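Local atomic coordinates of cytoplasmic Protein STM1381 (Salmonella enterica subsp. enterica serovar Typhimurium, PDB entry 3SOZ), a protein that is of unknown function but belongs to a putative glutamine amidotransferase family related to the class I glutamine amidotransferases. Residues Y182-Q192 and I197-M205. Residues are numbered along the deposited sequence; the frame is centred on the assembly and turned at random.
Sequences YNKLIAKENSQ and INGDPLLVM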
ATOM      1  N   TYR A 182      -5.601  16.316  -6.334  1.00 45.89           N
ATOM      2  CA  TYR A 182      -6.388  15.553  -7.275  1.00 46.30           C
ATOM      3  C   TYR A 182      -5.731  14.192  -7.450  1.00 47.55           C
ATOM      4  O   TYR A 182      -4.581  13.975  -7.056  1.00 47.12           O
ATOM      5  CB  TYR A 182      -6.475  16.274  -8.661  1.00 46.56           C
ATOM      6  CG  TYR A 182      -5.112  16.483  -9.321  1.00 43.01           C
ATOM      7  CD1 TYR A 182      -4.328  17.559  -8.981  1.00 41.84           C
ATOM      8  CD2 TYR A 182      -4.603  15.583 -10.227  1.00 42.44           C
ATOM      9  CE1 TYR A 182      -3.100  17.759  -9.524  1.00 39.12           C
ATOM     10  CE2 TYR A 182      -3.338  15.776 -10.771  1.00 43.35           C
ATOM     11  CZ  TYR A 182      -2.600  16.882 -10.383  1.00 41.71           C
ATOM     12  OH  TYR A 182      -1.339  17.130 -10.881  1.00 45.64           O
ATOM     13  N   ASN A 183      -6.481  13.293  -8.074  1.00 48.71           N
ATOM     14  CA  ASN A 183      -5.960  12.030  -8.525  1.00 50.01           C
ATOM     15  C   ASN A 183      -5.298  12.198  -9.891  1.00 51.23           C
ATOM     16  O   ASN A 183      -5.865  12.769 -10.808  1.00 51.53           O
ATOM     17  CB  ASN A 183      -7.098  11.022  -8.606  1.00 49.61           C
ATOM     18  CG  ASN A 183      -7.618  10.597  -7.243  1.00 50.02           C
ATOM     19  OD1 ASN A 183      -8.683  11.034  -6.789  1.00 47.73           O
ATOM     20  ND2 ASN A 183      -6.871   9.709  -6.589  1.00 52.14           N
ATOM     21  N   LYS A 184      -4.089  11.679 -10.026  1.00 53.18           N
ATOM     22  CA  LYS A 184      -3.328  11.838 -11.227  1.00 53.96           C
ATOM     23  C   LYS A 184      -3.771  10.718 -12.114  1.00 55.23           C
ATOM     24  O   LYS A 184      -3.684   9.559 -11.706  1.00 54.84           O
ATOM     25  CB  LYS A 184      -1.848  11.689 -10.941  1.00 54.25           C
ATOM     26  CG  LYS A 184      -0.981  11.785 -12.167  1.00 54.33           C
ATOM     27  CD  LYS A 184       0.492  11.754 -11.811  1.00 57.26           C
ATOM     28  CE  LYS A 184       1.350  11.791 -13.094  1.00 58.49           C
ATOM     29  NZ  LYS A 184       2.766  12.122 -12.758  1.00 59.52           N
ATOM     30  N   LEU A 185      -4.234  11.105 -13.315  1.00 56.31           N
ATOM     31  CA  LEU A 185      -4.708  10.229 -14.369  1.00 57.40           C
ATOM     32  C   LEU A 185      -4.088  10.572 -15.730  1.00 59.05           C
ATOM     33  O   LEU A 185      -3.390  11.579 -15.919  1.00 59.20           O
ATOM     34  CB  LEU A 185      -6.225  10.325 -14.482  1.00 57.30           C
ATOM     35  CG  LEU A 185      -6.938  10.033 -13.164  1.00 56.54           C
ATOM     36  CD1 LEU A 185      -8.282  10.643 -13.137  1.00 55.96           C
ATOM     37  CD2 LEU A 185      -7.033   8.572 -12.978  1.00 54.10           C
ATOM     38  N   ILE A 186      -4.343   9.688 -16.682  1.00 60.31           N
ATOM     39  CA  ILE A 186      -3.847   9.806 -18.041  1.00 60.86           C
ATOM     40  C   ILE A 186      -5.068   9.639 -18.946  1.00 60.96           C
ATOM     41  O   ILE A 186      -5.830   8.683 -18.771  1.00 60.86           O
ATOM     42  CB  ILE A 186      -2.855   8.660 -18.333  1.00 60.85           C
ATOM     43  CG1 ILE A 186      -1.574   8.845 -17.523  1.00 60.39           C
ATOM     44  CG2 ILE A 186      -2.596   8.528 -19.862  1.00 61.21           C
ATOM     45  CD1 ILE A 186      -0.651   7.585 -17.470  1.00 60.46           C
ATOM     46  N   ALA A 187      -5.279  10.546 -19.896  1.00 61.75           N
ATOM     47  CA  ALA A 187      -6.418  10.351 -20.831  1.00 62.73           C
ATOM     48  C   ALA A 187      -6.221   9.130 -21.761  1.00 63.10           C
ATOM     49  O   ALA A 187      -5.130   8.877 -22.260  1.00 62.93           O
ATOM     50  CB  ALA A 187      -6.713  11.610 -21.599  1.00 62.09           C
ATOM     51  N   LYS A 188      -7.257   8.325 -21.927  1.00 64.33           N
ATOM     52  CA  LYS A 188      -7.222   7.244 -22.931  1.00 65.98           C
ATOM     53  C   LYS A 188      -7.378   7.825 -24.373  1.00 67.43           C
ATOM     54  O   LYS A 188      -7.788   8.983 -24.541  1.00 67.23           O
ATOM     55  CB  LYS A 188      -8.332   6.221 -22.635  1.00 65.46           C
ATOM     56  CG  LYS A 188      -8.058   5.233 -21.521  1.00 65.09           C
ATOM     57  CD  LYS A 188      -9.361   4.520 -21.051  1.00 65.36           C
ATOM     58  CE  LYS A 188      -9.109   3.077 -20.511  1.00 64.51           C
ATOM     59  NZ  LYS A 188     -10.260   2.471 -19.747  1.00 60.67           N
ATOM     60  N   GLU A 189      -7.078   7.040 -25.409  1.00 69.43           N
ATOM     61  CA  GLU A 189      -7.221   7.539 -26.797  1.00 71.35           C
ATOM     62  C   GLU A 189      -8.585   8.139 -27.206  1.00 71.27           C
ATOM     63  O   GLU A 189      -8.679   9.327 -27.541  1.00 71.36           O
ATOM     64  CB  GLU A 189      -6.705   6.530 -27.819  1.00 71.68           C
ATOM     65  CG  GLU A 189      -5.185   6.666 -28.018  1.00 76.16           C
ATOM     66  CD  GLU A 189      -4.641   5.874 -29.237  1.00 82.64           C
ATOM     67  OE1 GLU A 189      -5.188   4.776 -29.572  1.00 84.26           O
ATOM     68  OE2 GLU A 189      -3.653   6.361 -29.853  1.00 82.83           O
ATOM     69  N   ASN A 190      -9.645   7.359 -27.201  0.50 71.46           N
ATOM     70  CA  ASN A 190     -10.886   7.936 -27.702  0.50 71.93           C
ATOM     71  C   ASN A 190     -11.665   8.555 -26.574  0.50 71.33           C
ATOM     72  O   ASN A 190     -12.589   7.969 -25.996  0.50 71.26           O
ATOM     73  CB  ASN A 190     -11.640   6.959 -28.610  1.00 72.70           C
ATOM     74  CG  ASN A 190     -10.739   6.460 -29.761  1.00 75.01           C
ATOM     75  OD1 ASN A 190     -10.124   7.266 -30.504  1.00 75.57           O
ATOM     76  ND2 ASN A 190     -10.599   5.136 -29.862  1.00 76.91           N
ATOM     77  N   SER A 191     -11.208   9.755 -26.244  1.00 70.78           N
ATOM     78  CA  SER A 191     -11.639  10.469 -25.033  1.00 70.77           C
ATOM     79  C   SER A 191     -11.257  11.943 -25.083  1.00 69.89           C
ATOM     80  O   SER A 191     -10.216  12.317 -25.628  1.00 69.63           O
ATOM     81  CB  SER A 191     -11.064   9.823 -23.754  1.00 70.88           C
ATOM     82  OG  SER A 191      -9.685  10.115 -23.617  1.00 71.33           O
ATOM     83  N   GLN A 192     -12.101  12.779 -24.502  1.00 68.88           N
ATOM     84  CA  GLN A 192     -11.894  14.200 -24.653  1.00 68.54           C
ATOM     85  C   GLN A 192     -11.743  14.899 -23.298  1.00 67.10           C
ATOM     86  O   GLN A 192     -12.594  14.759 -22.422  1.00 67.02           O
ATOM     87  CB  GLN A 192     -12.937  14.842 -25.608  1.00 69.13           C
ATOM     88  CG  GLN A 192     -14.445  14.737 -25.214  1.00 72.97           C
ATOM     89  CD  GLN A 192     -15.272  13.565 -25.889  1.00 78.14           C
ATOM     90  OE1 GLN A 192     -14.726  12.677 -26.583  1.00 78.40           O
ATOM     91  NE2 GLN A 192     -16.608  13.577 -25.646  1.00 77.41           N
ATOM     92  N   ILE A 197      -5.283  20.360 -14.685  1.00 57.92           N
ATOM     93  CA  ILE A 197      -4.772  20.919 -13.437  1.00 57.19           C
ATOM     94  C   ILE A 197      -3.328  20.494 -13.375  1.00 57.24           C
ATOM     95  O   ILE A 197      -3.004  19.411 -13.860  1.00 57.38           O
ATOM     96  CB  ILE A 197      -5.628  20.444 -12.218  1.00 57.40           C
ATOM     97  CG1 ILE A 197      -5.216  21.150 -10.931  1.00 56.00           C
ATOM     98  CG2 ILE A 197      -5.679  18.902 -12.133  1.00 55.77           C
ATOM     99  CD1 ILE A 197      -6.235  21.074  -9.878  1.00 51.66           C
ATOM    100  N   ASN A 198      -2.454  21.384 -12.894  1.00 57.24           N
ATOM    101  CA  ASN A 198      -1.025  21.099 -12.726  1.00 57.18           C
ATOM    102  C   ASN A 198      -0.496  20.224 -13.856  1.00 57.83           C
ATOM    103  O   ASN A 198       0.304  19.317 -13.637  1.00 58.22           O
ATOM    104  CB  ASN A 198      -0.812  20.441 -11.351  1.00 57.11           C
ATOM    105  CG  ASN A 198       0.648  20.270 -10.974  1.00 56.17           C
ATOM    106  OD1 ASN A 198       1.440  21.193 -11.066  1.00 56.11           O
ATOM    107  ND2 ASN A 198       0.998  19.079 -10.509  1.00 55.65           N
ATOM    108  N   GLY A 199      -0.983  20.486 -15.074  1.00 58.78           N
ATOM    109  CA  GLY A 199      -0.519  19.802 -16.300  1.00 58.15           C
ATOM    110  C   GLY A 199      -0.930  18.341 -16.383  1.00 58.94           C
ATOM    111  O   GLY A 199      -0.195  17.527 -16.968  1.00 59.82           O
ATOM    112  N   ASP A 200      -2.091  18.011 -15.793  1.00 57.79           N
ATOM    113  CA  ASP A 200      -2.636  16.660 -15.774  1.00 57.06           C
ATOM    114  C   ASP A 200      -4.134  16.776 -16.002  1.00 56.56           C
ATOM    115  O   ASP A 200      -4.702  17.839 -15.747  1.00 56.86           O
ATOM    116  CB  ASP A 200      -2.427  16.012 -14.398  1.00 57.13           C
ATOM    117  CG  ASP A 200      -1.027  15.508 -14.186  1.00 58.24           C
ATOM    118  OD1 ASP A 200      -0.436  15.012 -15.169  1.00 58.16           O
ATOM    119  OD2 ASP A 200      -0.521  15.600 -13.023  1.00 59.21           O
ATOM    120  N   PRO A 201      -4.798  15.680 -16.436  1.00 55.70           N
ATOM    121  CA  PRO A 201      -6.257  15.711 -16.678  1.00 55.40           C
ATOM    122  C   PRO A 201      -7.069  16.080 -15.469  1.00 55.30           C
ATOM    123  O   PRO A 201      -6.764  15.648 -14.373  1.00 56.98           O
ATOM    124  CB  PRO A 201      -6.575  14.271 -17.036  1.00 54.93           C
ATOM    125  CG  PRO A 201      -5.323  13.721 -17.563  1.00 55.11           C
ATOM    126  CD  PRO A 201      -4.172  14.477 -17.002  1.00 54.97           C
ATOM    127  N   LEU A 202      -8.126  16.839 -15.640  1.00 54.79           N
ATOM    128  CA  LEU A 202      -8.988  17.076 -14.524  1.00 54.91           C
ATOM    129  C   LEU A 202     -10.422  16.671 -14.840  1.00 56.00           C
ATOM    130  O   LEU A 202     -11.132  16.171 -13.968  1.00 56.06           O
ATOM    131  CB  LEU A 202      -8.891  18.524 -14.080  1.00 54.45           C
ATOM    132  CG  LEU A 202      -9.612  19.077 -12.822  1.00 55.50           C
ATOM    133  CD1 LEU A 202     -10.758  20.036 -13.144  1.00 54.75           C
ATOM    134  CD2 LEU A 202     -10.034  18.026 -11.761  1.00 52.82           C
ATOM    135  N   LEU A 203     -10.848  16.882 -16.086  1.00 56.68           N
ATOM    136  CA  LEU A 203     -12.214  16.572 -16.507  1.00 57.09           C
ATOM    137  C   LEU A 203     -12.059  15.783 -17.764  1.00 57.24           C
ATOM    138  O   LEU A 203     -11.563  16.288 -18.755  1.00 57.12           O
ATOM    139  CB  LEU A 203     -12.996  17.831 -16.827  1.00 57.18           C
ATOM    140  CG  LEU A 203     -14.394  17.914 -16.229  1.00 59.50           C
ATOM    141  CD1 LEU A 203     -15.233  18.907 -17.001  1.00 58.30           C
ATOM    142  CD2 LEU A 203     -15.062  16.547 -16.183  1.00 61.41           C
ATOM    143  N   VAL A 204     -12.406  14.512 -17.704  1.00 57.69           N
ATOM    144  CA  VAL A 204     -12.254  13.661 -18.852  1.00 57.59           C
ATOM    145  C   VAL A 204     -13.592  13.064 -19.189  1.00 58.46           C
ATOM    146  O   VAL A 204     -14.322  12.546 -18.318  1.00 57.66           O
ATOM    147  CB  VAL A 204     -11.185  12.594 -18.632  1.00 57.43           C
ATOM    148  CG1 VAL A 204     -11.051  11.703 -19.835  1.00 56.00           C
ATOM    149  CG2 VAL A 204      -9.890  13.261 -18.363  1.00 56.44           C
HETATM  150  N   MSE A 205     -13.906  13.185 -20.475  1.00 59.57           N
HETATM  151  CA  MSE A 205     -15.124  12.647 -21.035  1.00 61.21           C
HETATM  152  C   MSE A 205     -14.835  11.459 -21.907  1.00 60.92           C
HETATM  153  O   MSE A 205     -13.781  11.364 -22.551  1.00 61.07           O
HETATM  154  CB  MSE A 205     -15.799  13.701 -21.865  1.00 62.30           C
HETATM  155  CG  MSE A 205     -17.229  13.730 -21.613  1.00 67.08           C
HETATM  156 SE   MSE A 205     -17.410  14.723 -19.990  1.00 80.45          SE
HETATM  157  CE  MSE A 205     -19.195  14.045 -19.525  1.00 73.69           C
TER
HETATM  158  O   HOH W   1      -5.414  13.764 -13.570  1.00 49.02           O
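The ring of Y182 lies across the tip of the beta hairpin made by strands 192-197 and 200-208. The hairpin closes through a type I' turn from I197 to D200. CG2 of I197 sits over the centre of one face of the Y182 ring in a CH-pi contact, 3.7 Å from its centroid and 11° off the ring normal. CG of Y182 stands between the backbone N and the carbonyl carbon (chi1 61°), and this turns the phenol toward the turn. There the hydroxyl has two partners. OH of Y182 donates to OD2 of D200 at 2.8 Å, on the anti lone pair of that oxygen. The same Y182 OH accepts from ND2 of N198 at 3.1 Å, nearly in the amide plane. The carboxylate and the ring are turned 60° apart, and OD2 lies at the ring edge. K184 NZ stays 4.8 Å from D200 OD2, too far for a salt bridge, though its charge may favour the ionised carboxylate. V152 of strand 151-154 also packs on Y182. Further along, the P201 ring meets the backbone of L185, with CD of P201 3.2 Å from O of L185. A modelled water bonds to N183 O and L185 N; its link to P201 O is very short and doubtful. At the far end Q192 and M205, a selenomethionine, form an antiparallel hydrogen-bonded pair within the hairpin. Their side chains share one sheet face, with CG of Q192 3.8 Å from CB of M205.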